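Local coordinates for protein urea carboxylase (Thermus thermophilus, PDB 3OEP) that is of uncertain function, a KipI-KipA homologue with cyclophilin-like carboxyltransferase-family domains, tentatively assigned hydrolase activity and ATP binding, at residues A[258-263]-A[381-386]; A[311-316]-A[332-337]; A[76-81]-A[187-192]; A[37-42]-A[46-51]. One frame throughout, in Å; residues are numbered along the deposited sequence.

Overall arrangement
Contacts 1 and 2 lie together in the carboxyltransferase A and B region (245-493), with centres about 12 Å apart. They touch where A261 and N262 of helix 255-264 meet A335 of strand 331-336. Contact 2 is a buried, wholly apolar meeting of strands, while contact 1 is a surface contact of helix on loop, with a sulfate bound nearby. Contacts 3 and 4 have centres about 22 Å apart and do not touch. Contact 3 is partly buried and joins strand to loop through aliphatic side chains. Contact 4 is a buried beta hairpin and alone has hydrogen bonds between its segments. Contacts 2 and 3, with centres about 46 Å apart, lie on opposite sides of the chain's centre.

Contact 1: residues A[258-263]-A[381-386]; sequences ARLANR and FPQRPL. With SO4 (sulfate ion), chain E.
L260 reaches out from its helix and divides its two methyl groups between F381 and Q383. CG is anti to the backbone N (chi1 178°), which carries the branch toward the passing loop. CD1 lies 3.6 Å from CB of F381. The same methyl is 3.7 Å from CD2 of F381, so it meets the root of the side chain and one ortho carbon of the ring obliquely. CD2 of L260 lies 3.9 Å from CG of Q383, touching the aliphatic part of that side chain. Cutting L260 back to alanine is likely to strip F381 CB and Q383 CG of this apolar contact and open a gap between helix and loop. The helix, 255-264, packs on a five-stranded antiparallel sheet; helix and loop both fall in the carboxyltransferase A and B region (245-493), of the cyclophilin-like clan. A258 and A261 sit on that sheet, on Y333 and A335. The loop 381-386 runs on toward strand 390-396. It is fixed by backbone bonding of F381 with G310 and by Q383 NE2, which donates to G295 O. CD of P382 lies 3.4 Å above one face of the F381 ring, offset toward the rim. R263, on the same helix, holds a sulfate, probably from the crystallisation liquor. Its NE donates to O1 of the sulfate at 3.1 Å (176°), and its NH2 to O2 at 2.8 Å (174°). Two nearly straight bonds to two oxygens fix the anion at the guanidinium edge, and A269 N adds another.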
loop_
_atom_site.group_PDB
_atom_site.type_symbol
_atom_site.label_atom_id
_atom_site.label_comp_id
_atom_site.label_asym_id
_atom_site.label_seq_id
_atom_site.Cartn_x
_atom_site.Cartn_y
_atom_site.Cartn_z
ATOM N N ALA A 258 6.198 0.546 -17.110
ATOM C CA ALA A 258 6.894 1.710 -16.561
ATOM C C ALA A 258 8.379 1.675 -16.915
ATOM O O ALA A 258 8.963 2.677 -17.345
ATOM C CB ALA A 258 6.719 1.781 -15.043
ATOM N N ARG A 259 8.996 0.515 -16.719
ATOM C CA ARG A 259 10.408 0.350 -17.027
ATOM C C ARG A 259 10.695 0.584 -18.512
ATOM O O ARG A 259 11.706 1.199 -18.851
ATOM C CB ARG A 259 10.898 -1.030 -16.581
ATOM C CG ARG A 259 10.984 -1.164 -15.062
ATOM C CD ARG A 259 11.855 -2.343 -14.643
ATOM N NE ARG A 259 11.166 -3.622 -14.789
ATOM C CZ ARG A 259 10.333 -4.149 -13.890
ATOM N NH1 ARG A 259 10.056 -3.509 -12.757
ATOM N NH2 ARG A 259 9.767 -5.327 -14.130
ATOM N N LEU A 260 9.804 0.105 -19.384
ATOM C CA LEU A 260 9.949 0.296 -20.828
ATOM C C LEU A 260 9.912 1.779 -21.206
ATOM O O LEU A 260 10.746 2.248 -21.989
ATOM C CB LEU A 260 8.865 -0.469 -21.598
ATOM C CG LEU A 260 8.890 -0.316 -23.128
ATOM C CD1 LEU A 260 10.261 -0.657 -23.677
ATOM C CD2 LEU A 260 7.819 -1.169 -23.785
ATOM N N ALA A 261 8.936 2.506 -20.667
ATOM C CA ALA A 261 8.830 3.946 -20.907
ATOM C C ALA A 261 10.120 4.675 -20.526
ATOM O O ALA A 261 10.642 5.469 -21.304
ATOM C CB ALA A 261 7.635 4.531 -20.151
ATOM N N ASN A 262 10.644 4.386 -19.338
ATOM C CA ASN A 262 11.892 5.006 -18.891
ATOM C C ASN A 262 13.082 4.650 -19.764
ATOM O O ASN A 262 13.895 5.510 -20.094
ATOM C CB ASN A 262 12.193 4.645 -17.434
ATOM C CG ASN A 262 11.595 5.639 -16.457
ATOM O OD1 ASN A 262 11.501 6.832 -16.752
ATOM N ND2 ASN A 262 11.192 5.155 -15.283
ATOM N N ARG A 263 13.184 3.382 -20.139
ATOM C CA ARG A 263 14.301 2.934 -20.958
ATOM C C ARG A 263 14.288 3.554 -22.358
ATOM O O ARG A 263 15.351 3.829 -22.926
ATOM C CB ARG A 263 14.338 1.409 -21.010
ATOM C CG ARG A 263 14.878 0.822 -19.708
ATOM C CD ARG A 263 14.548 -0.644 -19.557
ATOM N NE ARG A 263 15.106 -1.201 -18.322
ATOM C CZ ARG A 263 14.686 -2.321 -17.732
ATOM N NH1 ARG A 263 13.681 -3.029 -18.242
ATOM N NH2 ARG A 263 15.269 -2.732 -16.610
ATOM N N PHE A 381 10.211 -0.046 -28.866
ATOM C CA PHE A 381 10.438 -1.423 -28.428
ATOM C C PHE A 381 9.081 -2.122 -28.403
ATOM O O PHE A 381 8.082 -1.509 -28.027
ATOM C CB PHE A 381 11.085 -1.440 -27.042
ATOM C CG PHE A 381 11.584 -2.794 -26.618
ATOM C CD1 PHE A 381 12.861 -3.222 -26.967
ATOM C CD2 PHE A 381 10.776 -3.644 -25.872
ATOM C CE1 PHE A 381 13.325 -4.478 -26.578
ATOM C CE2 PHE A 381 11.229 -4.898 -25.478
ATOM C CZ PHE A 381 12.507 -5.316 -25.833
ATOM N N PRO A 382 9.030 -3.406 -28.802
ATOM C CA PRO A 382 7.732 -4.067 -28.842
ATOM C C PRO A 382 7.171 -4.309 -27.445
ATOM O O PRO A 382 7.912 -4.688 -26.538
ATOM C CB PRO A 382 8.043 -5.400 -29.534
ATOM C CG PRO A 382 9.472 -5.660 -29.181
ATOM C CD PRO A 382 10.111 -4.305 -29.250
ATOM N N GLN A 383 5.880 -4.070 -27.269
ATOM C CA GLN A 383 5.221 -4.434 -26.025
ATOM C C GLN A 383 4.645 -5.824 -26.161
ATOM O O GLN A 383 4.140 -6.190 -27.222
ATOM C CB GLN A 383 4.087 -3.473 -25.701
ATOM C CG GLN A 383 4.512 -2.044 -25.586
ATOM C CD GLN A 383 3.538 -1.237 -24.754
ATOM O OE1 GLN A 383 3.943 -0.490 -23.868
ATOM N NE2 GLN A 383 2.246 -1.407 -25.018
ATOM N N ARG A 384 4.701 -6.589 -25.078
ATOM C CA ARG A 384 3.986 -7.854 -25.012
ATOM C C ARG A 384 2.493 -7.582 -25.222
ATOM O O ARG A 384 1.977 -6.558 -24.760
ATOM C CB ARG A 384 4.234 -8.545 -23.665
ATOM C CG ARG A 384 3.712 -7.790 -22.456
ATOM C CD ARG A 384 4.175 -8.402 -21.130
ATOM N NE ARG A 384 5.601 -8.209 -20.869
ATOM C CZ ARG A 384 6.187 -8.374 -19.682
ATOM N NH1 ARG A 384 5.482 -8.731 -18.614
ATOM N NH2 ARG A 384 7.496 -8.169 -19.558
ATOM N N PRO A 385 1.793 -8.472 -25.942
ATOM C CA PRO A 385 0.365 -8.224 -26.101
ATOM C C PRO A 385 -0.398 -8.424 -24.793
ATOM O O PRO A 385 0.001 -9.236 -23.953
ATOM C CB PRO A 385 -0.062 -9.262 -27.143
ATOM C CG PRO A 385 0.958 -10.334 -27.065
ATOM C CD PRO A 385 2.239 -9.649 -26.709
ATOM N N LEU A 386 -1.469 -7.661 -24.624
ATOM C CA LEU A 386 -2.340 -7.794 -23.470
ATOM C C LEU A 386 -3.518 -8.660 -23.890
ATOM O O LEU A 386 -4.275 -8.269 -24.775
ATOM C CB LEU A 386 -2.830 -6.420 -23.019
ATOM C CG LEU A 386 -3.713 -6.381 -21.774
ATOM C CD1 LEU A 386 -2.948 -6.834 -20.543
ATOM C CD2 LEU A 386 -4.268 -4.981 -21.579
HETATM S S SO4 E . 17.982 -0.062 -15.807
HETATM O O1 SO4 E . 17.429 0.437 -17.065
HETATM O O2 SO4 E . 17.222 -1.235 -15.375
HETATM O O3 SO4 E . 17.910 0.974 -14.778
HETATM O O4 SO4 E . 19.378 -0.440 -16.017
#

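Contact 2: residues A[311-316]-A[332-337]; sequences QSFLWP and GYLAVA
In a five-stranded antiparallel sheet, F313 and W315 of edge strand 311-315 meet L334 of strand 331-336 across the strand between them, 289-295. The two strands are not direct neighbours, and the contact is made by side chains alone. L334 has CG anti to its backbone N (chi1 -176°) and offers one methyl to each ring. CD1 lies 4.1 Å from CZ of F313. CD2 lies 3.9 Å from CZ3 of W315, on the six-membered part of the indole. Both aromatic side chains cross the leucine at about a right angle, and each methyl approaches its ring obliquely. F313 has CG between its backbone N and carbonyl carbon (chi1 55°), which brings CZ toward L334. Both aromatic residues also touch A291 of the intervening strand. L283, on strand 282-285 of the neighbouring six-stranded sheet, packs on both W315 and L334, so the contact lies where the two sheets face each other. Among the three touching side chains the polar atom is NE1 of W315, which donates to K319 O. What holds L334 to the two rings is therefore apolar packing in a buried setting, with the indole's orientation probably fixed by that outside bond.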
loop_
_atom_site.group_PDB
_atom_site.type_symbol
_atom_site.label_atom_id
_atom_site.label_comp_id
_atom_site.label_asym_id
_atom_site.label_seq_id
_atom_site.Cartn_x
_atom_site.Cartn_y
_atom_site.Cartn_z
ATOM N N GLN A 311 6.822 3.698 -27.707
ATOM C CA GLN A 311 7.759 4.524 -28.453
ATOM C C GLN A 311 7.955 5.899 -27.841
ATOM O O GLN A 311 7.123 6.376 -27.051
ATOM C CB GLN A 311 7.318 4.643 -29.919
ATOM C CG GLN A 311 6.027 5.411 -30.138
ATOM C CD GLN A 311 5.487 5.251 -31.553
ATOM O OE1 GLN A 311 4.857 4.245 -31.878
ATOM N NE2 GLN A 311 5.731 6.243 -32.395
ATOM N N SER A 312 9.078 6.516 -28.209
ATOM C CA SER A 312 9.402 7.866 -27.777
ATOM C C SER A 312 9.163 8.846 -28.915
ATOM O O SER A 312 9.139 8.468 -30.094
ATOM C CB SER A 312 10.847 7.962 -27.281
ATOM O OG SER A 312 11.771 7.922 -28.348
ATOM N N PHE A 313 8.999 10.110 -28.550
ATOM C CA PHE A 313 8.612 11.136 -29.501
ATOM C C PHE A 313 9.085 12.499 -29.030
ATOM O O PHE A 313 9.372 12.692 -27.846
ATOM C CB PHE A 313 7.086 11.129 -29.687
ATOM C CG PHE A 313 6.308 11.269 -28.403
ATOM C CD1 PHE A 313 5.980 10.149 -27.648
ATOM C CD2 PHE A 313 5.889 12.517 -27.959
ATOM C CE1 PHE A 313 5.260 10.273 -26.467
ATOM C CE2 PHE A 313 5.166 12.647 -26.774
ATOM C CZ PHE A 313 4.854 11.522 -26.031
ATOM N N LEU A 314 9.169 13.437 -29.969
ATOM C CA LEU A 314 9.483 14.821 -29.644
ATOM C C LEU A 314 8.177 15.508 -29.257
ATOM O O LEU A 314 7.166 15.396 -29.949
ATOM C CB LEU A 314 10.161 15.520 -30.830
ATOM C CG LEU A 314 10.833 16.892 -30.610
ATOM C CD1 LEU A 314 9.807 17.986 -30.419
ATOM C CD2 LEU A 314 11.822 16.888 -29.445
ATOM N N TRP A 315 8.211 16.201 -28.127
ATOM C CA TRP A 315 7.061 16.902 -27.592
ATOM C C TRP A 315 7.453 18.381 -27.502
ATOM O O TRP A 315 8.132 18.795 -26.564
ATOM C CB TRP A 315 6.714 16.293 -26.238
ATOM C CG TRP A 315 5.506 16.850 -25.544
ATOM C CD1 TRP A 315 4.571 17.715 -26.046
ATOM C CD2 TRP A 315 5.084 16.533 -24.212
ATOM N NE1 TRP A 315 3.611 17.979 -25.091
ATOM C CE2 TRP A 315 3.905 17.268 -23.958
ATOM C CE3 TRP A 315 5.607 15.724 -23.197
ATOM C CZ2 TRP A 315 3.230 17.200 -22.736
ATOM C CZ3 TRP A 315 4.937 15.666 -21.977
ATOM C CH2 TRP A 315 3.767 16.401 -21.761
ATOM N N PRO A 316 7.061 19.179 -28.512
ATOM C CA PRO A 316 7.560 20.551 -28.580
ATOM C C PRO A 316 6.900 21.487 -27.585
ATOM O O PRO A 316 5.738 21.286 -27.225
ATOM C CB PRO A 316 7.221 20.988 -30.013
ATOM C CG PRO A 316 6.888 19.749 -30.752
ATOM C CD PRO A 316 6.332 18.808 -29.741
ATOM N N GLY A 332 -1.607 3.575 -18.368
ATOM C CA GLY A 332 -0.529 4.077 -19.211
ATOM C C GLY A 332 0.563 4.745 -18.401
ATOM O O GLY A 332 0.351 5.126 -17.236
ATOM N N TYR A 333 1.733 4.878 -19.029
ATOM C CA TYR A 333 2.913 5.505 -18.443
ATOM C C TYR A 333 3.514 6.526 -19.393
ATOM O O TYR A 333 3.641 6.272 -20.590
ATOM C CB TYR A 333 3.974 4.450 -18.099
ATOM C CG TYR A 333 3.462 3.535 -17.037
ATOM C CD1 TYR A 333 2.745 2.395 -17.368
ATOM C CD2 TYR A 333 3.604 3.867 -15.690
ATOM C CE1 TYR A 333 2.214 1.578 -16.382
ATOM C CE2 TYR A 333 3.077 3.059 -14.699
ATOM C CZ TYR A 333 2.388 1.920 -15.046
ATOM O OH TYR A 333 1.857 1.128 -14.054
ATOM N N LEU A 334 3.880 7.680 -18.850
ATOM C CA LEU A 334 4.577 8.699 -19.618
ATOM C C LEU A 334 5.885 9.014 -18.915
ATOM O O LEU A 334 5.880 9.474 -17.775
ATOM C CB LEU A 334 3.725 9.956 -19.740
ATOM C CG LEU A 334 4.295 11.078 -20.608
ATOM C CD1 LEU A 334 4.290 10.670 -22.072
ATOM C CD2 LEU A 334 3.497 12.361 -20.385
ATOM N N ALA A 335 6.995 8.755 -19.602
ATOM C CA ALA A 335 8.331 9.082 -19.113
ATOM C C ALA A 335 8.878 10.266 -19.897
ATOM O O ALA A 335 8.486 10.495 -21.042
ATOM C CB ALA A 335 9.251 7.886 -19.259
ATOM N N VAL A 336 9.772 11.022 -19.269
ATOM C CA VAL A 336 10.471 12.110 -19.943
ATOM C C VAL A 336 11.967 11.942 -19.750
ATOM O O VAL A 336 12.421 11.519 -18.686
ATOM C CB VAL A 336 10.014 13.499 -19.438
ATOM C CG1 VAL A 336 8.523 13.700 -19.733
ATOM C CG2 VAL A 336 10.303 13.659 -17.957
ATOM N N ALA A 337 12.729 12.266 -20.790
ATOM C CA ALA A 337 14.178 12.144 -20.747
ATOM C C ALA A 337 14.712 12.966 -19.579
ATOM O O ALA A 337 14.448 14.173 -19.494
ATOM C CB ALA A 337 14.787 12.618 -22.054
#

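Contact 3: residues A[76-81]-A[187-192]; sequences RVVEIP and FLLRPG
NE of R76 forms a salt bridge with OD1 of D193, just beyond 187-192, beside the meeting of V78 and L189. The other oxygen of D193, OD2, accepts a hydrogen bond from N of R190. One side chain thus ties both segments, though the direct contact between them is aliphatic. V78 faces the loop. The CD2 methyl of L189 sits in the fork of the valine: it is 3.7 Å from CB, 3.8 Å from CG1 and 3.7 Å from CG2 of V78. The two side chains meet at a slant. L189 has CG anti to its carbonyl carbon and beside its backbone N (chi1 -68°), which turns this methyl toward the strand. L188 uses CD2 for both of its partners. That methyl lies 3.8 Å from CD1 of I80, and it is 4.1 Å from CG1 of V78, so it bridges two residues on the same side of the strand. I80 and L188 run past each other in opposite directions. I80 and L189 are buried, and V78 and L188 are partly exposed, so the patch grades from the interior to the surface. Strand 77-83 pairs in parallel with strand 194-199, with backbone hydrogen bonds of V78 with R194 and R196, and of I80 with R196 and L198. This pair joins the first and last strands of a seven-stranded sheet, consistent with the cyclophilin-like clan. V195 of strand 194-199 touches both I80 and L189, so the loop leading into that strand packs back on its neighbour.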
loop_
_atom_site.group_PDB
_atom_site.type_symbol
_atom_site.label_atom_id
_atom_site.label_comp_id
_atom_site.label_asym_id
_atom_site.label_seq_id
_atom_site.Cartn_x
_atom_site.Cartn_y
_atom_site.Cartn_z
ATOM N N ARG A 76 10.794 1.455 25.981
ATOM C CA ARG A 76 10.301 2.821 25.825
ATOM C C ARG A 76 8.801 2.900 26.113
ATOM O O ARG A 76 8.010 2.230 25.434
ATOM C CB ARG A 76 10.550 3.316 24.398
ATOM C CG ARG A 76 10.154 4.780 24.167
ATOM C CD ARG A 76 9.393 4.964 22.861
ATOM N NE ARG A 76 10.247 4.781 21.688
ATOM C CZ ARG A 76 11.010 5.728 21.142
ATOM N NH1 ARG A 76 11.046 6.958 21.648
ATOM N NH2 ARG A 76 11.746 5.440 20.071
ATOM N N VAL A 77 8.421 3.723 27.096
ATOM C CA VAL A 77 7.005 3.927 27.445
ATOM C C VAL A 77 6.487 5.248 26.879
ATOM O O VAL A 77 7.006 6.327 27.187
ATOM C CB VAL A 77 6.749 3.915 28.965
ATOM C CG1 VAL A 77 5.271 4.201 29.259
ATOM C CG2 VAL A 77 7.161 2.580 29.560
ATOM N N VAL A 78 5.457 5.148 26.050
ATOM C CA VAL A 78 4.848 6.307 25.426
ATOM C C VAL A 78 3.494 6.556 26.071
ATOM O O VAL A 78 2.676 5.643 26.162
ATOM C CB VAL A 78 4.658 6.078 23.923
ATOM C CG1 VAL A 78 4.021 7.298 23.277
ATOM C CG2 VAL A 78 6.001 5.742 23.268
ATOM N N GLU A 79 3.264 7.794 26.503
ATOM C CA GLU A 79 2.003 8.182 27.131
ATOM C C GLU A 79 1.031 8.717 26.081
ATOM O O GLU A 79 1.397 9.565 25.257
ATOM C CB GLU A 79 2.253 9.245 28.205
ATOM N N ILE A 80 -0.198 8.211 26.098
ATOM C CA ILE A 80 -1.243 8.673 25.189
ATOM C C ILE A 80 -2.373 9.305 26.001
ATOM O O ILE A 80 -3.191 8.590 26.585
ATOM C CB ILE A 80 -1.825 7.512 24.341
ATOM C CG1 ILE A 80 -0.729 6.778 23.561
ATOM C CG2 ILE A 80 -2.920 8.020 23.382
ATOM C CD1 ILE A 80 0.008 7.631 22.558
ATOM N N PRO A 81 -2.416 10.645 26.068
ATOM C CA PRO A 81 -3.566 11.301 26.703
ATOM C C PRO A 81 -4.811 11.050 25.871
ATOM O O PRO A 81 -4.742 11.111 24.640
ATOM C CB PRO A 81 -3.195 12.791 26.695
ATOM C CG PRO A 81 -1.772 12.857 26.308
ATOM C CD PRO A 81 -1.444 11.622 25.550
ATOM N N PHE A 187 6.297 9.017 13.080
ATOM C CA PHE A 187 5.628 7.921 13.782
ATOM C C PHE A 187 5.928 8.005 15.269
ATOM O O PHE A 187 7.078 7.871 15.689
ATOM C CB PHE A 187 6.084 6.570 13.218
ATOM C CG PHE A 187 5.783 6.403 11.761
ATOM C CD1 PHE A 187 4.540 5.938 11.348
ATOM C CD2 PHE A 187 6.724 6.744 10.795
ATOM C CE1 PHE A 187 4.243 5.799 10.001
ATOM C CE2 PHE A 187 6.433 6.609 9.448
ATOM C CZ PHE A 187 5.193 6.133 9.048
ATOM N N LEU A 188 4.884 8.239 16.056
ATOM C CA LEU A 188 5.018 8.338 17.507
ATOM C C LEU A 188 5.331 6.976 18.114
ATOM O O LEU A 188 6.029 6.887 19.127
ATOM C CB LEU A 188 3.728 8.871 18.112
ATOM C CG LEU A 188 3.776 9.179 19.610
ATOM C CD1 LEU A 188 4.655 10.393 19.863
ATOM C CD2 LEU A 188 2.372 9.404 20.136
ATOM N N LEU A 189 4.801 5.924 17.493
ATOM C CA LEU A 189 4.913 4.577 18.029
ATOM C C LEU A 189 5.648 3.665 17.069
ATOM O O LEU A 189 5.520 3.781 15.845
ATOM C CB LEU A 189 3.529 4.005 18.318
ATOM C CG LEU A 189 2.794 4.692 19.467
ATOM C CD1 LEU A 189 1.351 4.205 19.551
ATOM C CD2 LEU A 189 3.518 4.480 20.789
ATOM N N ARG A 190 6.418 2.754 17.645
ATOM C CA ARG A 190 7.139 1.762 16.885
ATOM C C ARG A 190 6.768 0.385 17.403
ATOM O O ARG A 190 6.331 0.248 18.549
ATOM C CB ARG A 190 8.640 1.989 17.016
ATOM N N PRO A 191 6.934 -0.645 16.560
ATOM C CA PRO A 191 6.690 -2.002 17.032
ATOM C C PRO A 191 7.526 -2.283 18.276
ATOM O O PRO A 191 8.702 -1.913 18.334
ATOM C CB PRO A 191 7.134 -2.878 15.853
ATOM C CG PRO A 191 7.128 -1.973 14.669
ATOM C CD PRO A 191 7.453 -0.619 15.181
ATOM N N GLY A 192 6.908 -2.893 19.278
ATOM C CA GLY A 192 7.585 -3.193 20.530
ATOM C C GLY A 192 7.571 -2.112 21.599
ATOM O O GLY A 192 7.957 -2.375 22.726
#

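Contact 4: residues A[37-42]-A[46-51]; sequences LDAVPA and LYLEYD
Strands 37-42 and 46-50 run antiparallel, at 169° between their directions, as the two arms of a tight beta hairpin. V40 and Y47 form a hydrogen-bonded pair, with V40 N to Y47 O at 2.9 Å and the return bond from Y47 N to V40 O. Further along, E49 N donates to D38 O at 3.0 Å. The pairing then breaks into a classic beta bulge, in which L37 and D38 both face E49. The carbonyl O of E49 accepts from L37 N at 2.8 Å and from D38 N at 3.2 Å, both from the same face of its plane. L37 has CG anti to the carbonyl carbon (chi1 -55°), which brings it beside the opposite backbone, 3.8 Å from D51 N, while its CD1 meets Y50 C. With L37 shortened to an alanine, the Y50-D51 backbone would probably lose this cover and a gap would open beside the bulge. On the face with A39 and L48, CD2 of L48 lies 3.7 Å from CB of A39. P41 and L46 are on this face too, with P41 CB 4.3 Å from L46 CD1. Helix 15-30 covers the face, with L22 on P41 and L28 on L48. The other face carries D38, V40, Y47 and E49. P439 of strand 437-439 touches V40 and Y47 there. OD1 of D38 is hydrogen-bonded to N of G243. OD2 of D38 and OE1 of E49 stand 4.9 Å apart, two carboxylates, probably both charged, in a buried place. R249 probably eases this: its NH2 makes a salt bridge with OE1 of E49 and a long, weak ion pair with OD2 of D38.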
loop_
_atom_site.group_PDB
_atom_site.type_symbol
_atom_site.label_atom_id
_atom_site.label_comp_id
_atom_site.label_asym_id
_atom_site.label_seq_id
_atom_site.Cartn_x
_atom_site.Cartn_y
_atom_site.Cartn_z
ATOM N N LEU A 37 13.704 -6.533 0.478
ATOM C CA LEU A 37 12.687 -5.552 0.111
ATOM C C LEU A 37 11.836 -5.120 1.299
ATOM O O LEU A 37 11.393 -3.980 1.356
ATOM C CB LEU A 37 11.798 -6.117 -1.001
ATOM C CG LEU A 37 12.527 -6.595 -2.257
ATOM C CD1 LEU A 37 11.535 -7.079 -3.304
ATOM C CD2 LEU A 37 13.419 -5.493 -2.832
ATOM N N ASP A 38 11.594 -6.029 2.244
ATOM C CA ASP A 38 10.858 -5.685 3.453
ATOM C C ASP A 38 11.077 -6.735 4.533
ATOM O O ASP A 38 11.381 -7.891 4.236
ATOM C CB ASP A 38 9.353 -5.575 3.153
ATOM C CG ASP A 38 8.723 -4.311 3.726
ATOM O OD1 ASP A 38 9.382 -3.591 4.500
ATOM O OD2 ASP A 38 7.549 -4.041 3.396
ATOM N N ALA A 39 10.924 -6.301 5.779
ATOM C CA ALA A 39 10.960 -7.169 6.949
ATOM C C ALA A 39 9.873 -6.659 7.881
ATOM O O ALA A 39 10.006 -5.585 8.481
ATOM C CB ALA A 39 12.320 -7.101 7.623
ATOM N N VAL A 40 8.782 -7.409 7.979
ATOM C CA VAL A 40 7.591 -6.933 8.671
ATOM C C VAL A 40 7.200 -7.873 9.809
ATOM O O VAL A 40 6.786 -9.010 9.568
ATOM C CB VAL A 40 6.396 -6.791 7.711
ATOM C CG1 VAL A 40 5.231 -6.093 8.426
ATOM C CG2 VAL A 40 6.788 -6.013 6.442
ATOM N N PRO A 41 7.324 -7.401 11.057
ATOM C CA PRO A 41 6.880 -8.207 12.180
ATOM C C PRO A 41 5.454 -7.855 12.604
ATOM O O PRO A 41 5.053 -6.692 12.550
ATOM C CB PRO A 41 7.879 -7.834 13.265
ATOM C CG PRO A 41 8.128 -6.364 13.016
ATOM C CD PRO A 41 8.002 -6.167 11.514
ATOM N N ALA A 42 4.686 -8.859 13.001
ATOM C CA ALA A 42 3.344 -8.647 13.539
ATOM C C ALA A 42 3.032 -9.819 14.446
ATOM O O ALA A 42 3.022 -10.965 13.994
ATOM C CB ALA A 42 2.321 -8.569 12.422
ATOM N N LEU A 46 7.079 -13.037 11.352
ATOM C CA LEU A 46 7.968 -12.154 10.607
ATOM C C LEU A 46 7.856 -12.501 9.132
ATOM O O LEU A 46 8.077 -13.645 8.745
ATOM C CB LEU A 46 9.416 -12.321 11.084
ATOM C CG LEU A 46 10.488 -11.511 10.354
ATOM C CD1 LEU A 46 10.205 -10.015 10.438
ATOM C CD2 LEU A 46 11.865 -11.842 10.922
ATOM N N TYR A 47 7.474 -11.519 8.321
ATOM C CA TYR A 47 7.409 -11.682 6.877
ATOM C C TYR A 47 8.635 -11.035 6.246
ATOM O O TYR A 47 8.931 -9.866 6.505
ATOM C CB TYR A 47 6.136 -11.041 6.332
ATOM C CG TYR A 47 5.987 -11.149 4.831
ATOM C CD1 TYR A 47 5.877 -12.394 4.216
ATOM C CD2 TYR A 47 5.952 -10.014 4.022
ATOM C CE1 TYR A 47 5.739 -12.506 2.840
ATOM C CE2 TYR A 47 5.816 -10.123 2.630
ATOM C CZ TYR A 47 5.712 -11.375 2.055
ATOM O OH TYR A 47 5.573 -11.528 0.690
ATOM N N LEU A 48 9.338 -11.797 5.420
ATOM C CA LEU A 48 10.513 -11.292 4.718
ATOM C C LEU A 48 10.238 -11.317 3.230
ATOM O O LEU A 48 9.827 -12.346 2.686
ATOM C CB LEU A 48 11.738 -12.144 5.053
ATOM C CG LEU A 48 12.130 -12.188 6.531
ATOM C CD1 LEU A 48 13.337 -13.095 6.737
ATOM C CD2 LEU A 48 12.403 -10.782 7.073
ATOM N N GLU A 49 10.452 -10.176 2.578
ATOM C CA GLU A 49 10.263 -10.046 1.144
ATOM C C GLU A 49 11.612 -9.709 0.519
ATOM O O GLU A 49 12.355 -8.877 1.040
ATOM C CB GLU A 49 9.245 -8.946 0.865
ATOM C CG GLU A 49 8.591 -9.012 -0.491
ATOM C CD GLU A 49 7.738 -7.786 -0.755
ATOM O OE1 GLU A 49 8.289 -6.669 -0.703
ATOM O OE2 GLU A 49 6.526 -7.929 -0.999
ATOM N N TYR A 50 11.938 -10.370 -0.584
ATOM C CA TYR A 50 13.263 -10.238 -1.166
ATOM C C TYR A 50 13.235 -10.418 -2.678
ATOM O O TYR A 50 12.317 -11.028 -3.229
ATOM C CB TYR A 50 14.220 -11.245 -0.514
ATOM C CG TYR A 50 13.827 -12.686 -0.751
ATOM C CD1 TYR A 50 12.820 -13.285 -0.003
ATOM C CD2 TYR A 50 14.443 -13.440 -1.744
ATOM C CE1 TYR A 50 12.447 -14.601 -0.229
ATOM C CE2 TYR A 50 14.077 -14.756 -1.980
ATOM C CZ TYR A 50 13.078 -15.332 -1.218
ATOM O OH TYR A 50 12.712 -16.640 -1.446
ATOM N N ASP A 51 14.248 -9.862 -3.338
ATOM C CA ASP A 51 14.433 -10.020 -4.775
ATOM C C ASP A 51 15.364 -11.205 -4.992
ATOM O O ASP A 51 16.559 -11.108 -4.707
ATOM C CB ASP A 51 15.044 -8.755 -5.382
ATOM C CG ASP A 51 15.271 -8.869 -6.888
ATOM O OD1 ASP A 51 15.164 -9.980 -7.450
ATOM O OD2 ASP A 51 15.569 -7.831 -7.514
#